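Local coordinates for protein phosphatidylglycerophosphatase B (Bacillus subtilis, PDB 6FMX) that dephosphorylates phosphatidylglycerophosphate to phosphatidylglycerol in the cell membrane and also acts on undecaprenyl pyrophosphate, at residues V121-A126 / S133-S138; A126-E131 / R184-V189; H140-A145 / F199-L204. One frame throughout, in Å; residues are numbered along the deposited sequence.

Contact 1: V121-A126 / S133-S138. With WO4 (tungstate(VI)ion), chain G.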
ATOM      1  N   VAL A 121      16.819  -5.112  -8.747  1.00 28.61           N
ATOM      2  CA  VAL A 121      16.434  -6.243  -9.582  1.00 26.79           C
ATOM      3  C   VAL A 121      15.390  -7.079  -8.851  1.00 25.97           C
ATOM      4  O   VAL A 121      15.469  -7.282  -7.633  1.00 25.40           O
ATOM      5  CB  VAL A 121      17.687  -7.069  -9.940  1.00 29.55           C
ATOM      6  CG1 VAL A 121      17.320  -8.313 -10.693  1.00 28.93           C
ATOM      7  CG2 VAL A 121      18.664  -6.248 -10.771  1.00 28.84           C
ATOM      8  N   ARG A 122      14.394  -7.563  -9.600  1.00 28.61           N
ATOM      9  CA  ARG A 122      13.325  -8.381  -9.038  1.00 27.49           C
ATOM     10  C   ARG A 122      13.859  -9.739  -8.575  1.00 26.75           C
ATOM     11  O   ARG A 122      14.937 -10.165  -8.990  1.00 28.47           O
ATOM     12  CB  ARG A 122      12.229  -8.588 -10.081  1.00 31.30           C
ATOM     13  CG  ARG A 122      11.536  -7.325 -10.519  1.00 33.64           C
ATOM     14  CD  ARG A 122      10.195  -7.192  -9.826  1.00 31.92           C
ATOM     15  NE  ARG A 122       9.517  -5.955 -10.180  1.00 33.36           N
ATOM     16  CZ  ARG A 122       8.267  -5.676  -9.835  1.00 32.87           C
ATOM     17  NH1 ARG A 122       7.574  -6.550  -9.122  1.00 30.92           N
ATOM     18  NH2 ARG A 122       7.712  -4.525 -10.199  1.00 36.14           N
ATOM     19  N   PRO A 123      13.113 -10.441  -7.711  1.00 25.34           N
ATOM     20  CA  PRO A 123      13.584 -11.767  -7.260  1.00 25.89           C
ATOM     21  C   PRO A 123      13.860 -12.744  -8.397  1.00 28.94           C
ATOM     22  O   PRO A 123      14.953 -13.329  -8.459  1.00 29.00           O
ATOM     23  CB  PRO A 123      12.435 -12.244  -6.357  1.00 23.31           C
ATOM     24  CG  PRO A 123      11.850 -10.966  -5.811  1.00 25.89           C
ATOM     25  CD  PRO A 123      11.920  -9.990  -6.958  1.00 26.08           C
ATOM     26  N   ASP A 124      12.879 -12.953  -9.279  1.00 29.30           N
ATOM     27  CA  ASP A 124      12.997 -13.797 -10.477  1.00 31.39           C
ATOM     28  C   ASP A 124      13.448 -15.226 -10.173  1.00 28.39           C
ATOM     29  O   ASP A 124      14.116 -15.863 -10.989  1.00 31.15           O
ATOM     30  CB  ASP A 124      13.907 -13.156 -11.527  1.00 33.14           C
ATOM     31  CG  ASP A 124      13.123 -12.300 -12.502  1.00 37.86           C
ATOM     32  OD1 ASP A 124      12.069 -12.781 -12.989  1.00 40.47           O
ATOM     33  OD2 ASP A 124      13.526 -11.147 -12.762  1.00 35.65           O
ATOM     34  N   PHE A 125      13.065 -15.752  -9.013  1.00 29.64           N
ATOM     35  CA  PHE A 125      13.195 -17.176  -8.741  1.00 27.35           C
ATOM     36  C   PHE A 125      11.987 -17.950  -9.232  1.00 29.70           C
ATOM     37  O   PHE A 125      12.138 -19.014  -9.837  1.00 27.34           O
ATOM     38  CB  PHE A 125      13.379 -17.424  -7.243  1.00 26.39           C
ATOM     39  CG  PHE A 125      14.506 -16.644  -6.645  1.00 28.25           C
ATOM     40  CD1 PHE A 125      15.818 -16.924  -7.001  1.00 27.55           C
ATOM     41  CD2 PHE A 125      14.262 -15.628  -5.732  1.00 25.44           C
ATOM     42  CE1 PHE A 125      16.865 -16.201  -6.464  1.00 28.74           C
ATOM     43  CE2 PHE A 125      15.310 -14.906  -5.185  1.00 26.42           C
ATOM     44  CZ  PHE A 125      16.611 -15.194  -5.552  1.00 29.53           C
ATOM     45  N   ALA A 126      10.797 -17.420  -8.999  1.00 27.47           N
ATOM     46  CA  ALA A 126       9.578 -18.173  -9.233  1.00 27.25           C
ATOM     47  C   ALA A 126       8.360 -17.264  -9.296  1.00 26.52           C
ATOM     48  O   ALA A 126       7.396 -17.478  -8.550  1.00 26.68           O
ATOM     49  CB  ALA A 126       9.396 -19.212  -8.128  1.00 27.72           C
ATOM     50  N   SER A 133       8.905  -3.685 -14.181  1.00 45.91           N
ATOM     51  CA  SER A 133       9.554  -2.564 -13.515  1.00 39.82           C
ATOM     52  C   SER A 133      10.503  -3.087 -12.446  1.00 37.05           C
ATOM     53  O   SER A 133      10.555  -4.286 -12.160  1.00 32.95           O
ATOM     54  CB  SER A 133       8.525  -1.615 -12.899  1.00 35.36           C
ATOM     55  OG  SER A 133       7.944  -2.201 -11.750  1.00 38.87           O
ATOM     56  N   PHE A 134      11.246  -2.157 -11.849  1.00 36.43           N
ATOM     57  CA  PHE A 134      12.162  -2.504 -10.775  1.00 31.83           C
ATOM     58  C   PHE A 134      11.382  -2.862  -9.512  1.00 30.19           C
ATOM     59  O   PHE A 134      10.166  -2.674  -9.420  1.00 32.11           O
ATOM     60  CB  PHE A 134      13.150  -1.363 -10.530  1.00 30.08           C
ATOM     61  CG  PHE A 134      14.178  -1.231 -11.618  1.00 30.90           C
ATOM     62  CD1 PHE A 134      15.051  -2.265 -11.877  1.00 32.91           C
ATOM     63  CD2 PHE A 134      14.245  -0.093 -12.401  1.00 34.86           C
ATOM     64  CE1 PHE A 134      15.991  -2.167 -12.896  1.00 41.45           C
ATOM     65  CE2 PHE A 134      15.181   0.018 -13.414  1.00 38.98           C
ATOM     66  CZ  PHE A 134      16.053  -1.021 -13.665  1.00 40.53           C
ATOM     67  N   SER A 135      12.107  -3.396  -8.527  1.00 30.44           N
ATOM     68  CA  SER A 135      11.481  -4.115  -7.421  1.00 30.40           C
ATOM     69  C   SER A 135      11.167  -3.235  -6.213  1.00 26.62           C
ATOM     70  O   SER A 135      10.194  -3.502  -5.502  1.00 26.26           O
ATOM     71  CB  SER A 135      12.384  -5.269  -6.981  1.00 26.22           C
ATOM     72  OG  SER A 135      11.632  -6.282  -6.358  1.00 29.24           O
ATOM     73  N   PHE A 136      11.962  -2.196  -5.949  1.00 27.94           N
ATOM     74  CA  PHE A 136      11.891  -1.467  -4.682  1.00 24.54           C
ATOM     75  C   PHE A 136      11.526   0.001  -4.906  1.00 24.83           C
ATOM     76  O   PHE A 136      12.210   0.688  -5.675  1.00 23.43           O
ATOM     77  CB  PHE A 136      13.249  -1.550  -3.932  1.00 26.65           C
ATOM     78  CG  PHE A 136      13.235  -0.913  -2.554  1.00 25.21           C
ATOM     79  CD1 PHE A 136      13.508   0.436  -2.396  1.00 25.77           C
ATOM     80  CD2 PHE A 136      12.964  -1.670  -1.421  1.00 24.41           C
ATOM     81  CE1 PHE A 136      13.492   1.027  -1.134  1.00 25.25           C
ATOM     82  CE2 PHE A 136      12.959  -1.087  -0.149  1.00 22.90           C
ATOM     83  CZ  PHE A 136      13.223   0.260  -0.011  1.00 22.74           C
ATOM     84  N   PRO A 137      10.495   0.530  -4.225  1.00 24.77           N
ATOM     85  CA  PRO A 137       9.575  -0.147  -3.298  1.00 24.70           C
ATOM     86  C   PRO A 137       8.397  -0.786  -4.033  1.00 24.52           C
ATOM     87  O   PRO A 137       8.136  -0.396  -5.171  1.00 25.46           O
ATOM     88  CB  PRO A 137       9.093   0.985  -2.382  1.00 25.78           C
ATOM     89  CG  PRO A 137       9.223   2.230  -3.214  1.00 28.31           C
ATOM     90  CD  PRO A 137      10.316   1.994  -4.227  1.00 26.92           C
ATOM     91  N   SER A 138       7.695  -1.732  -3.396  1.00 23.21           N
ATOM     92  CA  SER A 138       6.593  -2.428  -4.056  1.00 23.91           C
ATOM     93  C   SER A 138       5.409  -1.494  -4.262  1.00 26.15           C
ATOM     94  O   SER A 138       4.894  -0.913  -3.305  1.00 26.29           O
ATOM     95  CB  SER A 138       6.160  -3.646  -3.235  1.00 24.56           C
ATOM     96  OG  SER A 138       4.867  -4.083  -3.634  1.00 24.25           O
TER
HETATM   97  W   WO4 G 306       4.711  -3.927  -8.029  0.60 32.04           W
HETATM   98  O1  WO4 G 306       5.294  -5.641  -8.963  0.60 23.62           O
HETATM   99  O2  WO4 G 306       6.281  -2.670  -7.756  0.60 25.41           O
HETATM  100  O3  WO4 G 306       3.421  -2.923  -9.244  0.60 29.60           O
HETATM  101  O4  WO4 G 306       3.969  -4.435  -6.235  0.60 26.57           O
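Arg-122 meets Ser-133 side-on, using two nitrogens for two different oxygens. Arg-122 NE gives its hydrogen to the backbone O of Ser-133 at 2.8 Å, with an N-H...O angle of 159°. This donor sits above the carbonyl plane, while the oxygen lies near the plane of the guanidinium. Arg-122 NH2 reaches Ser-133 OG, also at 2.8 Å, over a more bent path of 139°. OG is turned between the backbone N and the carbonyl carbon (chi1 73°), and this brings it into the guanidinium plane.

The packed side of the contact is here. Ser-135 CA lies over one face of the guanidinium. Ser-135 CB comes to 3.7 Å from Val-121 O. Ser-135 OG rests 3.8 Å from Pro-123 CD and is hydrogen-bonded to Asp-194. NE of Arg-122 has a second, charged partner in Glu-131.

The other side is loose. The side chains of Val-121 and Phe-134 start away from the contact, and that of Val-121 lies on the surface. Neither segment forms a helix or a strand.

At its far end Arg-122 meets tungstate. Arg-122 NH1 lies 2.5 Å from WO4 O1, so short that the exact value is doubtful. NH2 adds a weak bond to the same oxygen. Ser-138 OG donates to WO4 O4 at 2.8 Å. Arg-122 lies in the first inferred phosphatase motif and Ser-138 in the second. Lys-115 also binds the anion. The arrangement is consistent with a pocket for the substrate's phosphate, with Arg-122 probably kept in position by Ser-133 and Glu-131.

Contact 2: A126-E131 / R184-V189. With WO4 (tungstate(VI)ion), chain G.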
ATOM      1  N   ALA A 126      10.797 -17.420  -8.999  1.00 27.47           N
ATOM      2  CA  ALA A 126       9.578 -18.173  -9.233  1.00 27.25           C
ATOM      3  C   ALA A 126       8.360 -17.264  -9.296  1.00 26.52           C
ATOM      4  O   ALA A 126       7.396 -17.478  -8.550  1.00 26.68           O
ATOM      5  CB  ALA A 126       9.396 -19.212  -8.128  1.00 27.72           C
ATOM      6  N   PRO A 127       8.335 -16.267 -10.176  1.00 28.70           N
ATOM      7  CA  PRO A 127       7.196 -15.344 -10.190  1.00 28.76           C
ATOM      8  C   PRO A 127       5.946 -16.053 -10.680  1.00 27.09           C
ATOM      9  O   PRO A 127       6.005 -16.898 -11.575  1.00 27.10           O
ATOM     10  CB  PRO A 127       7.636 -14.252 -11.170  1.00 29.00           C
ATOM     11  CG  PRO A 127       8.538 -14.986 -12.130  1.00 30.90           C
ATOM     12  CD  PRO A 127       9.242 -16.042 -11.318  1.00 28.83           C
ATOM     13  N   LEU A 128       4.806 -15.711 -10.083  1.00 26.54           N
ATOM     14  CA  LEU A 128       3.530 -16.219 -10.557  1.00 28.30           C
ATOM     15  C   LEU A 128       2.726 -15.166 -11.303  1.00 33.68           C
ATOM     16  O   LEU A 128       1.682 -15.489 -11.877  1.00 32.68           O
ATOM     17  CB  LEU A 128       2.704 -16.759  -9.387  1.00 27.41           C
ATOM     18  CG  LEU A 128       3.233 -18.069  -8.808  1.00 26.68           C
ATOM     19  CD1 LEU A 128       2.514 -18.402  -7.503  1.00 25.69           C
ATOM     20  CD2 LEU A 128       3.097 -19.203  -9.844  1.00 26.56           C
ATOM     21  N   VAL A 129       3.182 -13.918 -11.306  1.00 29.92           N
ATOM     22  CA  VAL A 129       2.508 -12.846 -12.022  1.00 37.75           C
ATOM     23  C   VAL A 129       3.552 -12.041 -12.778  1.00 35.21           C
ATOM     24  O   VAL A 129       4.752 -12.090 -12.489  1.00 33.91           O
ATOM     25  CB  VAL A 129       1.682 -11.926 -11.090  1.00 33.66           C
ATOM     26  CG1 VAL A 129       0.419 -12.642 -10.619  1.00 36.26           C
ATOM     27  CG2 VAL A 129       2.505 -11.441  -9.912  1.00 32.15           C
ATOM     28  N   HIS A 130       3.074 -11.297 -13.768  1.00 38.35           N
ATOM     29  CA  HIS A 130       3.937 -10.499 -14.622  1.00 46.83           C
ATOM     30  C   HIS A 130       4.282  -9.175 -13.951  1.00 43.89           C
ATOM     31  O   HIS A 130       3.493  -8.615 -13.186  1.00 42.33           O
ATOM     32  CB  HIS A 130       3.255 -10.246 -15.968  1.00 51.91           C
ATOM     33  CG  HIS A 130       3.713  -9.000 -16.657  1.00 60.33           C
ATOM     34  ND1 HIS A 130       4.744  -8.996 -17.573  1.00 58.20           N
ATOM     35  CD2 HIS A 130       3.279  -7.719 -16.575  1.00 61.21           C
ATOM     36  CE1 HIS A 130       4.931  -7.766 -18.018  1.00 59.64           C
ATOM     37  NE2 HIS A 130       4.056  -6.972 -17.428  1.00 62.01           N
ATOM     38  N   GLU A 131       5.481  -8.681 -14.242  1.00 43.58           N
ATOM     39  CA  GLU A 131       5.912  -7.362 -13.801  1.00 43.98           C
ATOM     40  C   GLU A 131       6.817  -6.772 -14.873  1.00 49.51           C
ATOM     41  O   GLU A 131       7.488  -7.503 -15.604  1.00 49.35           O
ATOM     42  CB  GLU A 131       6.642  -7.424 -12.449  1.00 39.13           C
ATOM     43  CG  GLU A 131       7.753  -8.475 -12.376  1.00 40.89           C
ATOM     44  CD  GLU A 131       9.026  -8.018 -13.060  1.00 42.48           C
ATOM     45  OE1 GLU A 131       9.848  -8.873 -13.463  1.00 38.54           O
ATOM     46  OE2 GLU A 131       9.202  -6.783 -13.189  1.00 47.91           O
ATOM     47  N   ARG A 184       2.459 -10.224  -2.603  1.00 23.83           N
ATOM     48  CA  ARG A 184       3.587  -9.922  -3.484  1.00 24.29           C
ATOM     49  C   ARG A 184       4.786 -10.805  -3.178  1.00 24.63           C
ATOM     50  O   ARG A 184       5.535 -11.174  -4.091  1.00 24.19           O
ATOM     51  CB  ARG A 184       3.994  -8.447  -3.380  1.00 23.56           C
ATOM     52  CG  ARG A 184       2.830  -7.457  -3.454  1.00 28.80           C
ATOM     53  CD  ARG A 184       2.011  -7.696  -4.718  1.00 28.04           C
ATOM     54  NE  ARG A 184       2.719  -7.294  -5.930  1.00 27.58           N
ATOM     55  CZ  ARG A 184       2.312  -7.588  -7.162  1.00 30.53           C
ATOM     56  NH1 ARG A 184       1.206  -8.298  -7.351  1.00 23.99           N
ATOM     57  NH2 ARG A 184       3.013  -7.177  -8.207  1.00 29.88           N
ATOM     58  N   VAL A 185       4.991 -11.151  -1.908  1.00 24.67           N
ATOM     59  CA  VAL A 185       6.083 -12.055  -1.570  1.00 25.37           C
ATOM     60  C   VAL A 185       5.713 -13.486  -1.942  1.00 24.99           C
ATOM     61  O   VAL A 185       6.515 -14.214  -2.537  1.00 25.20           O
ATOM     62  CB  VAL A 185       6.447 -11.932  -0.081  1.00 26.44           C
ATOM     63  CG1 VAL A 185       7.588 -12.872   0.245  1.00 28.33           C
ATOM     64  CG2 VAL A 185       6.823 -10.472   0.262  1.00 21.12           C
ATOM     65  N   TYR A 186       4.485 -13.899  -1.615  1.00 26.10           N
ATOM     66  CA  TYR A 186       3.986 -15.218  -2.004  1.00 26.30           C
ATOM     67  C   TYR A 186       4.118 -15.452  -3.506  1.00 23.62           C
ATOM     68  O   TYR A 186       4.554 -16.525  -3.947  1.00 23.78           O
ATOM     69  CB  TYR A 186       2.518 -15.368  -1.576  1.00 23.81           C
ATOM     70  CG  TYR A 186       1.902 -16.703  -1.965  1.00 25.25           C
ATOM     71  CD1 TYR A 186       1.447 -16.933  -3.256  1.00 22.96           C
ATOM     72  CD2 TYR A 186       1.757 -17.722  -1.032  1.00 26.97           C
ATOM     73  CE1 TYR A 186       0.899 -18.149  -3.622  1.00 25.30           C
ATOM     74  CE2 TYR A 186       1.190 -18.948  -1.388  1.00 26.56           C
ATOM     75  CZ  TYR A 186       0.766 -19.146  -2.686  1.00 25.64           C
ATOM     76  OH  TYR A 186       0.216 -20.350  -3.068  1.00 25.46           O
ATOM     77  N   LEU A 187       3.685 -14.486  -4.309  1.00 23.58           N
ATOM     78  CA  LEU A 187       3.675 -14.634  -5.759  1.00 23.79           C
ATOM     79  C   LEU A 187       5.053 -14.446  -6.385  1.00 26.06           C
ATOM     80  O   LEU A 187       5.168 -14.494  -7.616  1.00 24.90           O
ATOM     81  CB  LEU A 187       2.677 -13.653  -6.384  1.00 25.56           C
ATOM     82  CG  LEU A 187       1.211 -13.877  -6.007  1.00 26.57           C
ATOM     83  CD1 LEU A 187       0.349 -12.687  -6.400  1.00 26.08           C
ATOM     84  CD2 LEU A 187       0.683 -15.170  -6.650  1.00 26.45           C
ATOM     85  N   GLY A 188       6.083 -14.218  -5.577  1.00 25.09           N
ATOM     86  CA  GLY A 188       7.443 -14.201  -6.077  1.00 26.29           C
ATOM     87  C   GLY A 188       7.812 -13.036  -6.969  1.00 26.84           C
ATOM     88  O   GLY A 188       8.683 -13.182  -7.836  1.00 24.36           O
ATOM     89  N   VAL A 189       7.202 -11.867  -6.767  1.00 25.87           N
ATOM     90  CA  VAL A 189       7.530 -10.689  -7.564  1.00 25.29           C
ATOM     91  C   VAL A 189       8.072  -9.537  -6.730  1.00 26.25           C
ATOM     92  O   VAL A 189       8.575  -8.561  -7.303  1.00 26.43           O
ATOM     93  CB  VAL A 189       6.326 -10.221  -8.409  1.00 28.14           C
ATOM     94  CG1 VAL A 189       6.078 -11.211  -9.537  1.00 28.39           C
ATOM     95  CG2 VAL A 189       5.091 -10.075  -7.552  1.00 29.12           C
TER
HETATM   96  W   WO4 G 306       4.711  -3.927  -8.029  0.60 32.04           W
HETATM   97  O1  WO4 G 306       5.294  -5.641  -8.963  0.60 23.62           O
HETATM   98  O2  WO4 G 306       6.281  -2.670  -7.756  0.60 25.41           O
HETATM   99  O3  WO4 G 306       3.421  -2.923  -9.244  0.60 29.60           O
HETATM  100  O4  WO4 G 306       3.969  -4.435  -6.235  0.60 26.57           O
HETATM  101  O   HOH W   1      10.625 -15.273  -7.447  1.00 24.69           O
HETATM  102  O   HOH W   2       1.941  -7.423 -11.157  0.67 38.84           O
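Val-129 CG2 approaches the guanidinium of Arg-184 slantwise. Val-189, from the same segment as Arg-184, puts CG2 over one face, 3.6 Å above the plane and offset toward the rim. At the edge are WO4 O1 and a water. The Tyr-186 ring has Leu-187 CD2 at its edge, and Leu-128 CD1 comes to it at a slant.

The loop is joined to the end of helix 166-186 by one direct backbone bond, Leu-128 N to Leu-187 O, at 2.8 Å. Pro-127 CA adds a CA-H...O contact of 3.4 Å to Leu-187 O. A second water bridges Ala-126 N and Gly-188 O. Gly-188 ends the helix in a Schellman motif with positive phi. Glycine, with no side chain, lets Ala-126 O and Pro-127 lie close.

Apolar side chains add to this. Val-129 CG2 meets Val-189 CG1 at 3.6 Å, the two side chains crossing at about a right angle. Leu-128 CB touches Leu-187 CD2 at 3.8 Å.

Bent at chi2 and chi3, the Arg-184 chain turns NE and NH2 to the tungstate. Arg-184 NH2 donates to WO4 O1 at 2.9 Å, and NE bonds weakly to WO4 O4. Thr-69, bonded to NH1, and the water between NH2 and His-130 O probably steady this anion-binding group.

Contact 3: H140-A145 / F199-L204. With WO4 (tungstate(VI)ion), chain G.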
ATOM      1  N   HIS A 140       2.273  -2.276  -5.339  1.00 26.64           N
ATOM      2  CA  HIS A 140       1.023  -2.804  -4.785  1.00 26.05           C
ATOM      3  C   HIS A 140       0.947  -2.554  -3.285  1.00 26.76           C
ATOM      4  O   HIS A 140      -0.112  -2.188  -2.758  1.00 26.21           O
ATOM      5  CB  HIS A 140       0.887  -4.304  -5.074  1.00 27.59           C
ATOM      6  CG  HIS A 140       0.324  -4.634  -6.425  1.00 27.23           C
ATOM      7  ND1 HIS A 140       0.915  -4.236  -7.607  1.00 30.85           N
ATOM      8  CD2 HIS A 140      -0.749  -5.383  -6.780  1.00 28.86           C
ATOM      9  CE1 HIS A 140       0.219  -4.704  -8.627  1.00 27.29           C
ATOM     10  NE2 HIS A 140      -0.794  -5.408  -8.154  1.00 26.13           N
ATOM     11  N   SER A 141       2.060  -2.751  -2.577  1.00 27.00           N
ATOM     12  CA  SER A 141       2.072  -2.534  -1.138  1.00 25.49           C
ATOM     13  C   SER A 141       1.944  -1.061  -0.805  1.00 26.66           C
ATOM     14  O   SER A 141       1.252  -0.673   0.143  1.00 24.70           O
ATOM     15  CB  SER A 141       3.356  -3.116  -0.540  1.00 24.78           C
ATOM     16  OG  SER A 141       3.576  -4.432  -1.030  1.00 28.02           O
ATOM     17  N   MET A 142       2.620  -0.210  -1.594  0.71 27.76           N
ATOM     18  CA  MET A 142       2.534   1.230  -1.403  0.71 28.28           C
ATOM     19  C   MET A 142       1.130   1.747  -1.704  0.71 29.72           C
ATOM     20  O   MET A 142       0.615   2.613  -0.986  0.71 28.05           O
ATOM     21  CB  MET A 142       3.561   1.921  -2.294  0.71 27.96           C
ATOM     22  CG  MET A 142       3.813   3.378  -1.960  0.71 31.39           C
ATOM     23  SD  MET A 142       5.482   3.846  -2.448  0.71 30.66           S
ATOM     24  CE  MET A 142       5.272   5.625  -2.599  0.71 32.21           C
ATOM     25  N   ASN A 143       0.511   1.242  -2.778  1.00 27.80           N
ATOM     26  CA  ASN A 143      -0.883   1.573  -3.082  1.00 28.76           C
ATOM     27  C   ASN A 143      -1.805   1.174  -1.937  1.00 29.45           C
ATOM     28  O   ASN A 143      -2.678   1.951  -1.525  1.00 27.78           O
ATOM     29  CB  ASN A 143      -1.344   0.850  -4.355  1.00 28.88           C
ATOM     30  CG  ASN A 143      -0.662   1.336  -5.616  1.00 32.60           C
ATOM     31  OD1 ASN A 143       0.048   2.334  -5.619  1.00 31.99           O
ATOM     32  ND2 ASN A 143      -0.882   0.604  -6.711  1.00 32.72           N
ATOM     33  N   ALA A 144      -1.658  -0.059  -1.437  1.00 26.59           N
ATOM     34  CA  ALA A 144      -2.626  -0.572  -0.469  1.00 28.90           C
ATOM     35  C   ALA A 144      -2.458   0.105   0.886  1.00 28.05           C
ATOM     36  O   ALA A 144      -3.441   0.394   1.577  1.00 27.19           O
ATOM     37  CB  ALA A 144      -2.497  -2.092  -0.331  1.00 24.92           C
ATOM     38  N   ALA A 145      -1.210   0.347   1.297  1.00 26.66           N
ATOM     39  CA  ALA A 145      -0.980   0.954   2.599  1.00 26.03           C
ATOM     40  C   ALA A 145      -1.392   2.417   2.626  1.00 27.25           C
ATOM     41  O   ALA A 145      -1.613   2.967   3.704  1.00 30.27           O
ATOM     42  CB  ALA A 145       0.488   0.812   3.003  1.00 25.61           C
ATOM     43  N   PHE A 199       4.981  -0.267   2.180  1.00 26.03           N
ATOM     44  CA  PHE A 199       4.134  -0.065   3.354  1.00 25.10           C
ATOM     45  C   PHE A 199       4.437   1.267   4.025  1.00 27.11           C
ATOM     46  O   PHE A 199       3.536   2.076   4.271  1.00 27.77           O
ATOM     47  CB  PHE A 199       4.341  -1.196   4.367  1.00 26.04           C
ATOM     48  CG  PHE A 199       3.517  -2.433   4.106  1.00 26.74           C
ATOM     49  CD1 PHE A 199       2.560  -2.463   3.107  1.00 23.30           C
ATOM     50  CD2 PHE A 199       3.703  -3.565   4.882  1.00 25.21           C
ATOM     51  CE1 PHE A 199       1.811  -3.612   2.880  1.00 26.33           C
ATOM     52  CE2 PHE A 199       2.951  -4.722   4.658  1.00 27.63           C
ATOM     53  CZ  PHE A 199       2.007  -4.741   3.658  1.00 26.97           C
ATOM     54  N   SER A 200       5.711   1.503   4.336  1.00 26.83           N
ATOM     55  CA  SER A 200       6.059   2.666   5.145  1.00 28.81           C
ATOM     56  C   SER A 200       5.739   3.973   4.435  1.00 27.00           C
ATOM     57  O   SER A 200       5.279   4.922   5.082  1.00 27.37           O
ATOM     58  CB  SER A 200       7.532   2.607   5.557  1.00 28.29           C
ATOM     59  OG  SER A 200       8.401   2.792   4.467  1.00 32.72           O
ATOM     60  N   LEU A 201       5.942   4.046   3.120  1.00 23.04           N
ATOM     61  CA  LEU A 201       5.666   5.293   2.414  1.00 25.94           C
ATOM     62  C   LEU A 201       4.190   5.485   2.064  1.00 27.77           C
ATOM     63  O   LEU A 201       3.717   6.627   2.050  1.00 24.02           O
ATOM     64  CB  LEU A 201       6.516   5.390   1.148  1.00 26.88           C
ATOM     65  CG  LEU A 201       8.027   5.522   1.348  1.00 25.43           C
ATOM     66  CD1 LEU A 201       8.701   5.668   0.013  1.00 30.22           C
ATOM     67  CD2 LEU A 201       8.359   6.719   2.217  1.00 24.81           C
ATOM     68  N   GLY A 202       3.453   4.413   1.775  1.00 23.96           N
ATOM     69  CA  GLY A 202       2.016   4.552   1.618  1.00 26.81           C
ATOM     70  C   GLY A 202       1.348   4.992   2.904  1.00 25.91           C
ATOM     71  O   GLY A 202       0.467   5.860   2.898  1.00 24.76           O
ATOM     72  N   LEU A 203       1.761   4.406   4.032  1.00 25.45           N
ATOM     73  CA  LEU A 203       1.241   4.814   5.332  1.00 25.73           C
ATOM     74  C   LEU A 203       1.621   6.257   5.648  1.00 27.37           C
ATOM     75  O   LEU A 203       0.824   7.009   6.224  1.00 28.70           O
ATOM     76  CB  LEU A 203       1.773   3.869   6.407  1.00 30.77           C
ATOM     77  CG  LEU A 203       0.946   3.429   7.617  1.00 40.33           C
ATOM     78  CD1 LEU A 203      -0.519   3.194   7.263  1.00 35.34           C
ATOM     79  CD2 LEU A 203       1.573   2.167   8.197  1.00 40.07           C
ATOM     80  N   LEU A 204       2.838   6.657   5.277  1.00 24.62           N
ATOM     81  CA  LEU A 204       3.253   8.045   5.446  1.00 26.01           C
ATOM     82  C   LEU A 204       2.313   8.994   4.709  1.00 27.93           C
ATOM     83  O   LEU A 204       1.865  10.003   5.267  1.00 27.14           O
ATOM     84  CB  LEU A 204       4.696   8.208   4.956  1.00 27.29           C
ATOM     85  CG  LEU A 204       5.434   9.524   5.213  1.00 31.63           C
ATOM     86  CD1 LEU A 204       6.918   9.229   5.225  1.00 35.95           C
ATOM     87  CD2 LEU A 204       5.135  10.526   4.128  1.00 33.39           C
TER
HETATM   88  W   WO4 G 306       4.711  -3.927  -8.029  0.60 32.04           W
HETATM   89  O1  WO4 G 306       5.294  -5.641  -8.963  0.60 23.62           O
HETATM   90  O2  WO4 G 306       6.281  -2.670  -7.756  0.60 25.41           O
HETATM   91  O3  WO4 G 306       3.421  -2.923  -9.244  0.60 29.60           O
HETATM   92  O4  WO4 G 306       3.969  -4.435  -6.235  0.60 26.57           O
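Ser-141 and Phe-199 touch where helices 139-158 and 192-215 run side by side, their local axes 7.1 Å apart at a crossing angle of -30°. Where the CA atoms come nearest, Gly-202 CA makes a CA-H...O contact of 3.5 Å with Met-142 O. The lack of a side chain at Gly-202 allows this approach.

The CB of Phe-199 points away from the other helix. With CG anti to the carbonyl carbon (chi1 -84°), the ring comes back to Ser-141 and sets its edge there, Phe-199 CD1 3.7 Å from Ser-141 O. Ala-145 CB sits 3.5 Å from Phe-199 O. In one of two conformers, Met-142 CE reaches Leu-201 CB at 4.0 Å. Ser-141 OG bonds to Ser-138.

At the start of the first helix, His-140 binds tungstate twice. His-140 N donates to WO4 O4 at 2.9 Å with an angle of 163°. His-140 ND1 donates to WO4 O3, in the plane of the ring, at 3.3 Å. Replacing His-140 by an alanine would probably leave WO4 O3 without its imidazole donor, while the backbone bond to WO4 O4 could remain.

His-140 is the inferred proton donor. The anion at the N-terminal end of helix 139-158 belongs to the PAP2 active site, and the close crossing joins two membrane helices of that fold.

How the contacts relate
Contact 3 is buried near the centre of the chain. Contacts 1 and 2 are partly buried and lie on the same side of that centre, at the inferred extracellular end. Contact 1 joins two parts of the loop between helices 96-118 and 139-158. Contact 2 joins the same loop to the end of helix 166-186, and the two share Ala-126. They also meet through a probable hydrogen bond from Arg-122 NH1 to Val-189 O. Contact 3 ties helix 139-158 to helix 192-215. Polar bonds dominate contact 1. Contact 2 mixes one direct backbone bond with apolar packing, and contact 3 joins its helices by close packing. All three supply hydrogen-bond donors to one tungstate.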